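Side-chain contacts in putative type VI secretion protein (Escherichia coli, PDB 6SKI), which probably hydrolyses phospholipids as a toxic effector that the type VI secretion system carries on its VgrG spike: residues S100-L105 with G242-V247; Y127-G132 with T161-E166; L269-S274 with N295-M300; L304-A309 with L421-D426; K463-R466 with E470-A473. All coordinates share one frame; numbering follows the deposited sequence.

Interaction 1: S100-L105 with G242-V247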
# COMPACT_ATOMS: atom_id res chain seq x y z
N SER A 100 1.89 -1.83 -9.16
CA SER A 100 2.27 -0.63 -8.44
C SER A 100 3.78 -0.53 -8.41
O SER A 100 4.50 -1.36 -8.97
CB SER A 100 1.68 -0.64 -7.03
OG SER A 100 1.70 -1.94 -6.49
N ASN A 101 4.30 0.49 -7.73
CA ASN A 101 5.74 0.63 -7.57
C ASN A 101 6.28 -0.26 -6.47
O ASN A 101 7.48 -0.52 -6.44
CB ASN A 101 6.09 2.09 -7.27
CG ASN A 101 6.23 2.92 -8.52
OD1 ASN A 101 6.33 2.39 -9.62
ND2 ASN A 101 6.25 4.24 -8.35
N ILE A 102 5.41 -0.75 -5.58
CA ILE A 102 5.83 -1.73 -4.60
C ILE A 102 6.09 -3.07 -5.27
O ILE A 102 7.02 -3.79 -4.91
CB ILE A 102 4.77 -1.85 -3.48
CG1 ILE A 102 4.63 -0.51 -2.76
CG2 ILE A 102 5.13 -2.95 -2.51
CD1 ILE A 102 5.91 -0.04 -2.13
N HIS A 103 5.29 -3.40 -6.29
CA HIS A 103 5.56 -4.59 -7.09
C HIS A 103 6.94 -4.52 -7.73
O HIS A 103 7.71 -5.48 -7.69
CB HIS A 103 4.49 -4.75 -8.16
CG HIS A 103 4.70 -5.92 -9.06
ND1 HIS A 103 5.34 -5.81 -10.28
CD2 HIS A 103 4.33 -7.22 -8.94
CE1 HIS A 103 5.38 -7.00 -10.86
NE2 HIS A 103 4.78 -7.87 -10.07
N TRP A 104 7.27 -3.37 -8.32
CA TRP A 104 8.55 -3.23 -9.02
C TRP A 104 9.71 -3.18 -8.04
O TRP A 104 10.79 -3.69 -8.32
CB TRP A 104 8.52 -1.99 -9.90
CG TRP A 104 7.52 -2.07 -10.99
CD1 TRP A 104 6.48 -1.23 -11.21
CD2 TRP A 104 7.45 -3.07 -12.01
NE1 TRP A 104 5.77 -1.63 -12.31
CE2 TRP A 104 6.34 -2.76 -12.82
CE3 TRP A 104 8.22 -4.19 -12.33
CZ2 TRP A 104 5.99 -3.53 -13.92
CZ3 TRP A 104 7.87 -4.96 -13.41
CH2 TRP A 104 6.76 -4.62 -14.20
N LEU A 105 9.50 -2.56 -6.88
CA LEU A 105 10.54 -2.57 -5.85
C LEU A 105 10.78 -3.98 -5.34
O LEU A 105 11.92 -4.36 -5.06
CB LEU A 105 10.14 -1.65 -4.70
CG LEU A 105 10.36 -0.15 -4.90
CD1 LEU A 105 9.71 0.61 -3.77
CD2 LEU A 105 11.83 0.19 -5.00
N GLY A 242 10.36 3.23 3.16
CA GLY A 242 10.00 3.88 1.92
C GLY A 242 8.51 3.96 1.72
O GLY A 242 7.84 2.93 1.55
N LEU A 243 7.97 5.17 1.74
CA LEU A 243 6.53 5.39 1.67
C LEU A 243 6.20 6.13 0.39
O LEU A 243 6.92 7.05 -0.00
CB LEU A 243 6.05 6.18 2.88
CG LEU A 243 6.59 5.72 4.23
CD1 LEU A 243 6.37 6.80 5.27
CD2 LEU A 243 5.95 4.41 4.65
N PHE A 244 5.11 5.74 -0.27
CA PHE A 244 4.78 6.34 -1.56
C PHE A 244 3.65 7.36 -1.50
O PHE A 244 3.75 8.39 -2.16
CB PHE A 244 4.45 5.25 -2.58
CG PHE A 244 5.65 4.77 -3.34
CD1 PHE A 244 6.26 5.59 -4.27
CD2 PHE A 244 6.16 3.51 -3.14
CE1 PHE A 244 7.35 5.16 -4.97
CE2 PHE A 244 7.25 3.08 -3.85
CZ PHE A 244 7.85 3.91 -4.77
N ASP A 245 2.55 7.08 -0.80
CA ASP A 245 1.61 8.15 -0.48
C ASP A 245 0.72 7.74 0.68
O ASP A 245 -0.34 7.15 0.44
CB ASP A 245 0.75 8.47 -1.71
CG ASP A 245 0.25 9.90 -1.73
OD1 ASP A 245 0.90 10.76 -1.11
OD2 ASP A 245 -0.79 10.15 -2.36
N THR A 246 1.06 8.10 1.90
CA THR A 246 0.39 7.52 3.06
C THR A 246 -1.05 8.01 3.14
O THR A 246 -1.30 9.20 3.36
CB THR A 246 1.14 7.83 4.35
OG1 THR A 246 2.53 7.54 4.17
CG2 THR A 246 0.60 6.99 5.48
N VAL A 247 -1.99 7.10 2.94
CA VAL A 247 -3.41 7.35 3.14
C VAL A 247 -3.88 6.29 4.12
O VAL A 247 -4.07 5.13 3.74
CB VAL A 247 -4.21 7.31 1.83
CG1 VAL A 247 -5.69 7.47 2.11
CG2 VAL A 247 -3.72 8.37 0.87

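Interaction 2: Y127-G132 with T161-E166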
# COMPACT_ATOMS: atom_id res chain seq x y z
N TYR A 127 6.37 -9.89 0.23
CA TYR A 127 5.34 -9.10 -0.43
C TYR A 127 4.01 -9.32 0.27
O TYR A 127 3.54 -10.45 0.39
CB TYR A 127 5.22 -9.48 -1.91
CG TYR A 127 4.18 -8.68 -2.65
CD1 TYR A 127 4.48 -7.43 -3.17
CD2 TYR A 127 2.90 -9.18 -2.84
CE1 TYR A 127 3.53 -6.70 -3.85
CE2 TYR A 127 1.95 -8.46 -3.51
CZ TYR A 127 2.27 -7.22 -4.02
OH TYR A 127 1.32 -6.50 -4.70
N ILE A 128 3.41 -8.23 0.74
CA ILE A 128 2.08 -8.24 1.34
C ILE A 128 1.15 -7.46 0.43
O ILE A 128 1.49 -6.36 -0.02
CB ILE A 128 2.10 -7.65 2.76
CG1 ILE A 128 3.09 -8.42 3.65
CG2 ILE A 128 0.72 -7.71 3.38
CD1 ILE A 128 4.42 -7.72 3.82
N SER A 129 -0.02 -8.02 0.16
CA SER A 129 -0.95 -7.41 -0.77
C SER A 129 -1.69 -6.26 -0.10
O SER A 129 -1.49 -5.95 1.07
CB SER A 129 -1.93 -8.45 -1.31
OG SER A 129 -2.62 -9.09 -0.26
N GLY A 130 -2.56 -5.60 -0.87
CA GLY A 130 -3.30 -4.48 -0.34
C GLY A 130 -4.52 -4.89 0.45
O GLY A 130 -5.00 -6.02 0.36
N ILE A 131 -5.04 -3.94 1.22
CA ILE A 131 -6.19 -4.21 2.08
C ILE A 131 -7.41 -4.55 1.25
O ILE A 131 -8.13 -5.52 1.53
CB ILE A 131 -6.44 -3.02 3.02
CG1 ILE A 131 -5.15 -2.62 3.72
CG2 ILE A 131 -7.52 -3.36 4.03
CD1 ILE A 131 -5.30 -1.46 4.67
N GLY A 132 -7.68 -3.77 0.20
CA GLY A 132 -8.80 -4.06 -0.66
C GLY A 132 -8.35 -4.70 -1.95
O GLY A 132 -7.80 -4.02 -2.83
N THR A 161 -0.12 -5.88 8.99
CA THR A 161 1.13 -6.08 9.71
C THR A 161 1.22 -7.48 10.31
O THR A 161 2.31 -8.07 10.36
CB THR A 161 1.31 -5.01 10.79
OG1 THR A 161 0.31 -5.18 11.81
CG2 THR A 161 1.19 -3.63 10.19
N ASP A 162 0.09 -8.05 10.72
CA ASP A 162 0.10 -9.43 11.21
C ASP A 162 0.40 -10.42 10.08
O ASP A 162 1.21 -11.35 10.24
CB ASP A 162 -1.24 -9.76 11.85
CG ASP A 162 -1.44 -9.07 13.18
OD1 ASP A 162 -0.85 -7.99 13.39
OD2 ASP A 162 -2.18 -9.61 14.03
N GLU A 163 -0.24 -10.22 8.93
CA GLU A 163 0.09 -11.00 7.75
C GLU A 163 1.56 -10.84 7.38
O GLU A 163 2.19 -11.78 6.91
CB GLU A 163 -0.81 -10.59 6.58
CG GLU A 163 -0.25 -10.92 5.21
CD GLU A 163 -1.28 -10.78 4.11
OE1 GLU A 163 -0.89 -10.84 2.92
OE2 GLU A 163 -2.47 -10.61 4.43
N ALA A 164 2.11 -9.65 7.62
CA ALA A 164 3.53 -9.42 7.38
C ALA A 164 4.38 -10.25 8.32
O ALA A 164 5.45 -10.73 7.93
CB ALA A 164 3.86 -7.94 7.53
N MET A 165 3.95 -10.42 9.57
CA MET A 165 4.70 -11.29 10.48
C MET A 165 4.69 -12.73 9.98
O MET A 165 5.74 -13.41 9.98
CB MET A 165 4.13 -11.22 11.89
CG MET A 165 3.74 -9.84 12.33
SD MET A 165 5.10 -8.98 13.11
CE MET A 165 4.56 -7.28 12.93
N GLU A 166 3.53 -13.23 9.56
CA GLU A 166 3.49 -14.60 9.04
C GLU A 166 4.34 -14.74 7.78
O GLU A 166 5.03 -15.75 7.59
CB GLU A 166 2.05 -15.03 8.76
CG GLU A 166 1.20 -15.21 10.01
CD GLU A 166 0.15 -14.14 10.18
OE1 GLU A 166 0.05 -13.58 11.29
OE2 GLU A 166 -0.60 -13.88 9.22

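Interaction 3: L269-S274 with N295-M300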
# COMPACT_ATOMS: atom_id res chain seq x y z
N LEU A 269 1.14 5.73 13.25
CA LEU A 269 1.63 6.34 12.02
C LEU A 269 2.66 7.42 12.28
O LEU A 269 3.14 8.04 11.33
CB LEU A 269 0.46 6.93 11.22
CG LEU A 269 -0.47 5.93 10.54
CD1 LEU A 269 -1.15 6.58 9.36
CD2 LEU A 269 0.28 4.69 10.13
N GLU A 270 3.02 7.66 13.54
CA GLU A 270 3.98 8.69 13.89
C GLU A 270 5.37 8.08 13.88
O GLU A 270 5.58 7.01 14.46
CB GLU A 270 3.66 9.30 15.25
CG GLU A 270 4.25 10.69 15.47
CD GLU A 270 5.33 10.72 16.54
OE1 GLU A 270 5.15 10.05 17.58
OE2 GLU A 270 6.34 11.41 16.33
N LEU A 271 6.30 8.74 13.21
CA LEU A 271 7.64 8.20 12.97
C LEU A 271 8.63 9.02 13.79
O LEU A 271 9.03 10.11 13.38
CB LEU A 271 7.98 8.23 11.49
CG LEU A 271 6.98 7.52 10.57
CD1 LEU A 271 7.36 7.71 9.12
CD2 LEU A 271 6.88 6.05 10.92
N ARG A 272 9.02 8.49 14.94
CA ARG A 272 9.95 9.17 15.82
C ARG A 272 11.37 8.96 15.33
O ARG A 272 11.64 8.04 14.56
CB ARG A 272 9.73 8.68 17.25
CG ARG A 272 8.38 9.09 17.81
CD ARG A 272 8.07 8.45 19.15
NE ARG A 272 8.08 6.99 19.09
CZ ARG A 272 8.58 6.21 20.05
NH1 ARG A 272 9.11 6.76 21.13
NH2 ARG A 272 8.55 4.90 19.92
N PRO A 273 12.32 9.81 15.75
CA PRO A 273 13.65 9.80 15.12
C PRO A 273 14.39 8.47 15.18
O PRO A 273 15.45 8.35 14.56
CB PRO A 273 14.41 10.88 15.90
CG PRO A 273 13.33 11.81 16.34
CD PRO A 273 12.21 10.90 16.74
N SER A 274 13.88 7.48 15.90
CA SER A 274 14.51 6.17 15.97
C SER A 274 13.66 5.08 15.33
O SER A 274 13.94 3.89 15.53
CB SER A 274 14.83 5.80 17.42
OG SER A 274 14.71 4.41 17.63
N ASN A 295 -1.21 11.42 4.92
CA ASN A 295 -0.52 11.47 6.20
C ASN A 295 0.94 11.82 5.91
O ASN A 295 1.68 10.99 5.38
CB ASN A 295 -0.64 10.15 6.96
CG ASN A 295 -2.07 9.78 7.27
OD1 ASN A 295 -2.53 9.93 8.40
ND2 ASN A 295 -2.78 9.29 6.27
N SER A 296 1.33 13.04 6.24
CA SER A 296 2.61 13.57 5.82
C SER A 296 3.65 13.43 6.92
O SER A 296 3.35 13.51 8.11
CB SER A 296 2.48 15.03 5.41
OG SER A 296 3.75 15.67 5.38
N ILE A 297 4.89 13.21 6.50
CA ILE A 297 6.04 13.16 7.38
C ILE A 297 6.94 14.37 7.17
O ILE A 297 8.11 14.36 7.55
CB ILE A 297 6.81 11.84 7.21
CG1 ILE A 297 7.53 11.81 5.87
CG2 ILE A 297 5.88 10.66 7.34
CD1 ILE A 297 8.47 10.65 5.70
N LYS A 298 6.40 15.44 6.59
CA LYS A 298 7.18 16.63 6.29
C LYS A 298 7.53 17.35 7.59
O LYS A 298 6.68 17.53 8.46
CB LYS A 298 6.40 17.56 5.37
CG LYS A 298 7.24 18.67 4.77
CD LYS A 298 7.17 18.67 3.26
CE LYS A 298 8.38 19.35 2.66
NZ LYS A 298 9.64 18.63 2.99
N GLY A 299 8.79 17.77 7.70
CA GLY A 299 9.30 18.42 8.88
C GLY A 299 10.04 17.50 9.82
O GLY A 299 11.00 17.92 10.46
N MET A 300 9.62 16.24 9.90
CA MET A 300 10.27 15.24 10.73
C MET A 300 11.22 14.35 9.94
O MET A 300 12.34 14.09 10.39
CB MET A 300 9.21 14.38 11.44
CG MET A 300 8.04 15.18 11.97
SD MET A 300 8.47 16.21 13.39
CE MET A 300 7.26 17.52 13.24

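Interaction 4: L304-A309 with L421-D426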
# COMPACT_ATOMS: atom_id res chain seq x y z
N LEU A 304 9.37 14.13 -0.27
CA LEU A 304 9.39 14.74 -1.59
C LEU A 304 7.98 14.81 -2.14
O LEU A 304 7.32 13.78 -2.31
CB LEU A 304 10.29 13.96 -2.55
CG LEU A 304 10.40 14.53 -3.96
CD1 LEU A 304 11.05 15.88 -3.93
CD2 LEU A 304 11.17 13.58 -4.84
N ALA A 305 7.51 16.02 -2.43
CA ALA A 305 6.25 16.21 -3.12
C ALA A 305 6.52 16.20 -4.62
O ALA A 305 7.31 17.01 -5.12
CB ALA A 305 5.59 17.52 -2.70
N LEU A 306 5.88 15.29 -5.33
CA LEU A 306 6.16 15.10 -6.74
C LEU A 306 4.87 15.23 -7.54
O LEU A 306 3.82 14.75 -7.12
CB LEU A 306 6.78 13.72 -6.99
CG LEU A 306 8.01 13.65 -7.90
CD1 LEU A 306 8.95 14.80 -7.60
CD2 LEU A 306 8.71 12.33 -7.72
N PRO A 307 4.92 15.89 -8.70
CA PRO A 307 3.71 16.09 -9.49
C PRO A 307 3.10 14.76 -9.92
O PRO A 307 3.80 13.85 -10.37
CB PRO A 307 4.21 16.90 -10.70
CG PRO A 307 5.66 16.55 -10.77
CD PRO A 307 6.07 16.54 -9.34
N GLY A 308 1.79 14.66 -9.77
CA GLY A 308 1.09 13.45 -10.15
C GLY A 308 -0.05 13.17 -9.19
O GLY A 308 -0.22 13.83 -8.17
N ALA A 309 -0.83 12.17 -9.54
CA ALA A 309 -1.93 11.72 -8.72
C ALA A 309 -1.43 10.64 -7.75
O ALA A 309 -0.22 10.44 -7.60
CB ALA A 309 -3.07 11.22 -9.61
N LEU A 421 9.35 5.59 -9.07
CA LEU A 421 10.10 4.39 -8.74
C LEU A 421 11.59 4.68 -8.67
O LEU A 421 12.28 4.22 -7.76
CB LEU A 421 9.83 3.32 -9.79
CG LEU A 421 10.41 1.94 -9.52
CD1 LEU A 421 9.86 1.36 -8.24
CD2 LEU A 421 10.13 1.04 -10.69
N ARG A 422 12.12 5.40 -9.66
CA ARG A 422 13.55 5.68 -9.68
C ARG A 422 13.95 6.59 -8.53
O ARG A 422 15.04 6.45 -7.97
CB ARG A 422 13.94 6.28 -11.03
CG ARG A 422 13.92 5.25 -12.12
CD ARG A 422 13.78 5.84 -13.49
NE ARG A 422 13.32 4.83 -14.44
CZ ARG A 422 14.12 4.13 -15.22
NH1 ARG A 422 15.43 4.32 -15.18
NH2 ARG A 422 13.62 3.24 -16.05
N VAL A 423 13.07 7.52 -8.14
CA VAL A 423 13.37 8.36 -6.98
C VAL A 423 13.42 7.52 -5.71
O VAL A 423 14.33 7.67 -4.88
CB VAL A 423 12.35 9.50 -6.87
CG1 VAL A 423 12.72 10.41 -5.72
CG2 VAL A 423 12.30 10.29 -8.15
N MET A 424 12.45 6.62 -5.53
CA MET A 424 12.48 5.75 -4.35
C MET A 424 13.68 4.81 -4.39
O MET A 424 14.26 4.50 -3.34
CB MET A 424 11.18 4.96 -4.23
CG MET A 424 11.03 4.25 -2.90
SD MET A 424 11.00 5.32 -1.45
CE MET A 424 9.46 6.18 -1.68
N LEU A 425 14.07 4.35 -5.57
CA LEU A 425 15.26 3.50 -5.69
C LEU A 425 16.51 4.27 -5.28
O LEU A 425 17.38 3.72 -4.60
CB LEU A 425 15.40 2.98 -7.12
CG LEU A 425 14.47 1.88 -7.60
CD1 LEU A 425 14.45 1.84 -9.11
CD2 LEU A 425 14.89 0.55 -7.04
N ASP A 426 16.61 5.53 -5.68
CA ASP A 426 17.75 6.34 -5.29
C ASP A 426 17.79 6.54 -3.78
O ASP A 426 18.85 6.41 -3.16
CB ASP A 426 17.71 7.69 -6.01
CG ASP A 426 18.97 8.50 -5.81
OD1 ASP A 426 20.06 7.90 -5.79
OD2 ASP A 426 18.86 9.73 -5.66

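Interaction 5: K463-R466 with E470-A473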
# COMPACT_ATOMS: atom_id res chain seq x y z
N LYS A 463 17.33 13.94 -3.75
CA LYS A 463 18.58 14.16 -3.03
C LYS A 463 18.49 15.44 -2.21
O LYS A 463 18.87 15.46 -1.04
CB LYS A 463 19.75 14.23 -4.00
CG LYS A 463 20.01 12.94 -4.74
CD LYS A 463 21.13 13.08 -5.74
CE LYS A 463 21.33 11.81 -6.54
NZ LYS A 463 21.56 10.63 -5.67
N ALA A 464 17.90 16.49 -2.79
CA ALA A 464 17.82 17.76 -2.09
C ALA A 464 17.00 17.62 -0.81
O ALA A 464 17.38 18.15 0.24
CB ALA A 464 17.22 18.83 -3.00
N VAL A 465 15.88 16.89 -0.87
CA VAL A 465 15.09 16.73 0.34
C VAL A 465 15.78 15.77 1.30
O VAL A 465 15.58 15.85 2.52
CB VAL A 465 13.65 16.29 -0.00
CG1 VAL A 465 13.14 17.07 -1.20
CG2 VAL A 465 13.56 14.81 -0.25
N ARG A 466 16.60 14.86 0.77
CA ARG A 466 17.31 13.93 1.64
C ARG A 466 18.52 14.60 2.29
O ARG A 466 18.87 14.29 3.43
CB ARG A 466 17.71 12.69 0.86
CG ARG A 466 16.54 11.78 0.58
CD ARG A 466 16.97 10.40 0.15
NE ARG A 466 17.98 10.45 -0.90
CZ ARG A 466 17.70 10.38 -2.19
NH1 ARG A 466 16.44 10.26 -2.60
NH2 ARG A 466 18.67 10.44 -3.09
N GLU A 470 16.38 22.37 -0.18
CA GLU A 470 15.13 22.56 -0.87
C GLU A 470 15.27 22.14 -2.32
O GLU A 470 16.20 22.59 -3.00
CB GLU A 470 14.67 24.02 -0.80
CG GLU A 470 13.79 24.32 0.40
CD GLU A 470 12.31 24.21 0.08
OE1 GLU A 470 11.87 24.79 -0.93
OE2 GLU A 470 11.59 23.53 0.84
N PRO A 471 14.39 21.28 -2.82
CA PRO A 471 14.51 20.81 -4.20
C PRO A 471 14.29 21.93 -5.20
O PRO A 471 13.50 22.85 -4.97
CB PRO A 471 13.43 19.74 -4.29
CG PRO A 471 12.38 20.27 -3.37
CD PRO A 471 13.20 20.70 -2.18
N GLN A 472 14.99 21.84 -6.33
CA GLN A 472 14.77 22.77 -7.43
C GLN A 472 13.49 22.36 -8.13
O GLN A 472 13.44 21.32 -8.79
CB GLN A 472 15.96 22.76 -8.39
CG GLN A 472 17.25 23.27 -7.79
CD GLN A 472 17.28 24.78 -7.65
OE1 GLN A 472 16.91 25.50 -8.58
NE2 GLN A 472 17.73 25.26 -6.50
N ALA A 473 12.45 23.17 -7.99
CA ALA A 473 11.13 22.78 -8.45
C ALA A 473 11.09 22.69 -9.97
O ALA A 473 11.91 23.29 -10.68
CB ALA A 473 10.07 23.76 -7.95

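Interaction 1: S100-L105 with G242-V247
The backbones come closest at Asn101 and Phe244, with 8.3 Å between their CA atoms, where the start of helix 101-108 faces the end of strand 237-243. The Phe244 side chain points across to the helix and touches three of its residues. Asn101 lies over one face of the ring. Asn101 CB sits 4.0 Å from the centroid of the Phe244 ring and 28° off the ring normal, which makes a CH-pi contact. The amide plane of Asn101 is turned 49° against the ring, so it is not stacked flat on it. The polar end has its partner elsewhere, since Asn101 ND2 donates to Ala417 O.

Two methyl groups meet the ring at its edge, near its plane. Leu105 CD1 comes to 3.5 Å from Phe244 CE2, approaching head-on. Ile102 CD1 is 3.7 Å from Phe244 CD2, and these two side chains run past each other in opposite directions. Ile102 CG1 stands beside its own backbone N (chi1 -62°), and CD1 continues from there to the ring. Met424 of helix 416-431 also touches Phe244.

Asp245 follows directly and bonds to His310. It is a candidate for the acid of a Ser-His-Asp triad, as in other alpha/beta hydrolases. No hydrogen bond crosses between the segments. All four touching residues are buried and the atoms that meet are mostly carbon, so the contact rests on packing and the CH-pi interaction.

Interaction 2: Y127-G132 with T161-E166
Ile128 has CG2 anti to its backbone N and CG1 beside that N (chi1 -57°), while Glu163 has CG anti to its own N (chi1 158°) and an extended chain beyond. These torsions send the two branches of Ile128 to different residues of helix 156-178. CG2 goes to Glu163, and CG1 with CD1 goes to Ala164.

Ile128 and Glu163 lie alongside each other and run in opposite directions. Ile128 CG2 is 3.8 Å from Glu163 CG and 3.5 Å from Glu163 OE1, so the methyl group rests against both the hydrocarbon part and the carboxylate. On the other branch, Ile128 CD1 is 3.8 Å from Ala164 CB. The CA atoms of Ile128 and Ala164 are 6.3 Å apart, a close approach consistent with the small alanine side chain. Ser129 OG stands 4.0 Å from Glu163 OE1, which is not a hydrogen bond.

The contact joins the end of strand 121-128 to a helix packed on the central sheet. Ile128 also touches Ile41 and Phe43 of the neighbouring strand 22-43, and Ala164 reaches Phe43 as well. The carboxylate of Glu163 has long, weak ion pairs with Lys160 and Arg167.

The contact thus has two characters. Ile128 and Ala164 form a buried apolar part. Glu163 is partly exposed and lays its chain beside that part, and the basic residues near its carboxylate would probably favour the charged form.

Interaction 3: L269-S274 with N295-M300
Leu269, Leu271, Asn295 and Ile297 join two connecting segments of the alpha/beta hydrolase fold. Residues 269-274 lead into strand 278-284 of the central sheet. Residues 295-300 leave the short strand 294-296, which pairs with strand 536-538 near the C terminus. The two segments touch at two separate points.

At the first, Leu269 and Asn295 cross at about a right angle. Leu269 CD1 is 3.7 Å from Asn295 OD1 and 3.9 Å from Asn295 CG, so a methyl group rests against the amide. The nitrogen of that amide is used elsewhere, because Asn295 ND2 donates to Thr246 O. Thr246 follows Asp245, the candidate acid of a Ser-His-Asp triad. The Asn295 side chain lies near the residues of this possible triad without touching them.

At the second, Leu271 CD1 meets Ile297 CG2 at 3.7 Å. Both side chains are buried, and both also touch Val279 of strand 278-284. Ile297 has CG1 between its backbone N and carbonyl carbon (chi1 71°), which leaves CG2 beside the N and turned to the leucine. Arg204 of helix 198-211 bonds to the carbonyl oxygens of both Leu269 and Asn295. One arginine therefore bridges the two backbones, although no hydrogen bond runs directly between the segments.

Ile297 sits in the middle of an ST turn. Ser296 OG accepts a bond from Lys298 N at 2.9 Å, with an N-H...O angle of 162°.

Interaction 4: L304-A309 with L421-D426
Asp426 OD2, in the same helical segment as the contact residue Val423, is gripped by two basic groups. Both come from helix 452-466, outside the contact: Arg466 NH2 and Lys463 NZ each form a salt bridge with this oxygen. The two positive groups would be expected to stabilise the aspartate as a carboxylate.

The contact with strand 303-306 is apolar. Val423 carries the whole helix side of it and gives one methyl group to each leucine. Val423 CG1 is anti to the backbone N (chi1 -176°) and reaches Leu304 CD2 at 3.6 Å, the two side chains crossing at about a right angle. Val423 CG2 meets Leu306 CD2 more loosely at 4.2 Å, and these side chains approach tip to tip. Leu304 and Leu306 are two apart in the strand, so both point to the helix, and the valine faces the pair. Helix 452-466 also touches both leucines, through Gln461.

All three residues are buried. This is the helix-on-sheet packing of an alpha/beta fold: helix 416-431 lies against a strand that pairs in parallel with strand 278-284 of the central sheet.

Interaction 5: K463-R466 with E470-A473
Ala464 and Val465 belong to the last turn of helix 452-466, and Pro471 belongs to the loop that folds back on this turn before helix 476-483. The contact is a short-range one at the C-terminal end of a helix. The backbones come very near, with 5.0 Å between the CA atoms of Ala464 and Pro471.

Ala464 points its methyl group at the loop backbone. Ala464 CB lies 3.6 Å from Pro471 CA and 3.9 Å from Glu470 C, so it rests on the main chain where the proline begins. Ala464 CB to Pro471 CB is 4.1 Å.

Val465 meets the proline ring from another side. Val465 CG1 is 3.8 Å from Pro471 CD and 3.9 Å from Pro471 CG. This branch stands beside the backbone N of the valine (chi1 -42°), which brings it to those two ring atoms, the side chains crossing at a slant. The same methyl group also packs on Leu304, so Val465 connects the loop to strand 303-306.

Glu470 starts its side chain away from the helix, and its carbonyl carbon makes the contact. Further along the loop, Gln472 O accepts from Gln461 NE2 and Ala473 O accepts from Lys457 NZ, both in the same helix.

No hydrogen bond links the two segments directly. Small apolar groups of the helix meet a proline near the surface of the protein, in a helix-loop-helix connection whose loop turns back along the helix it has just left.

In the fold
From the N terminus, interaction 1 closes the first long loop, bringing helix 101-108 to the end of strand 237-243. Interaction 2 is nested inside that loop and joins strand 121-128 to helix 156-178. The others follow in series, and none cross. Interaction 3 closes a short loop that contains strand 278-284. Interaction 4 then spans 111 residues to set helix 416-431 on strand 303-306. Interaction 5 closes only a tight turn after helix 452-466. Interactions 1, 2 and 4 all reach the central sheet. Helix 416-431 touches both interactions 1 and 5, while the chain just after strand 237-243 meets strand 294-296 and so links interactions 1 and 3.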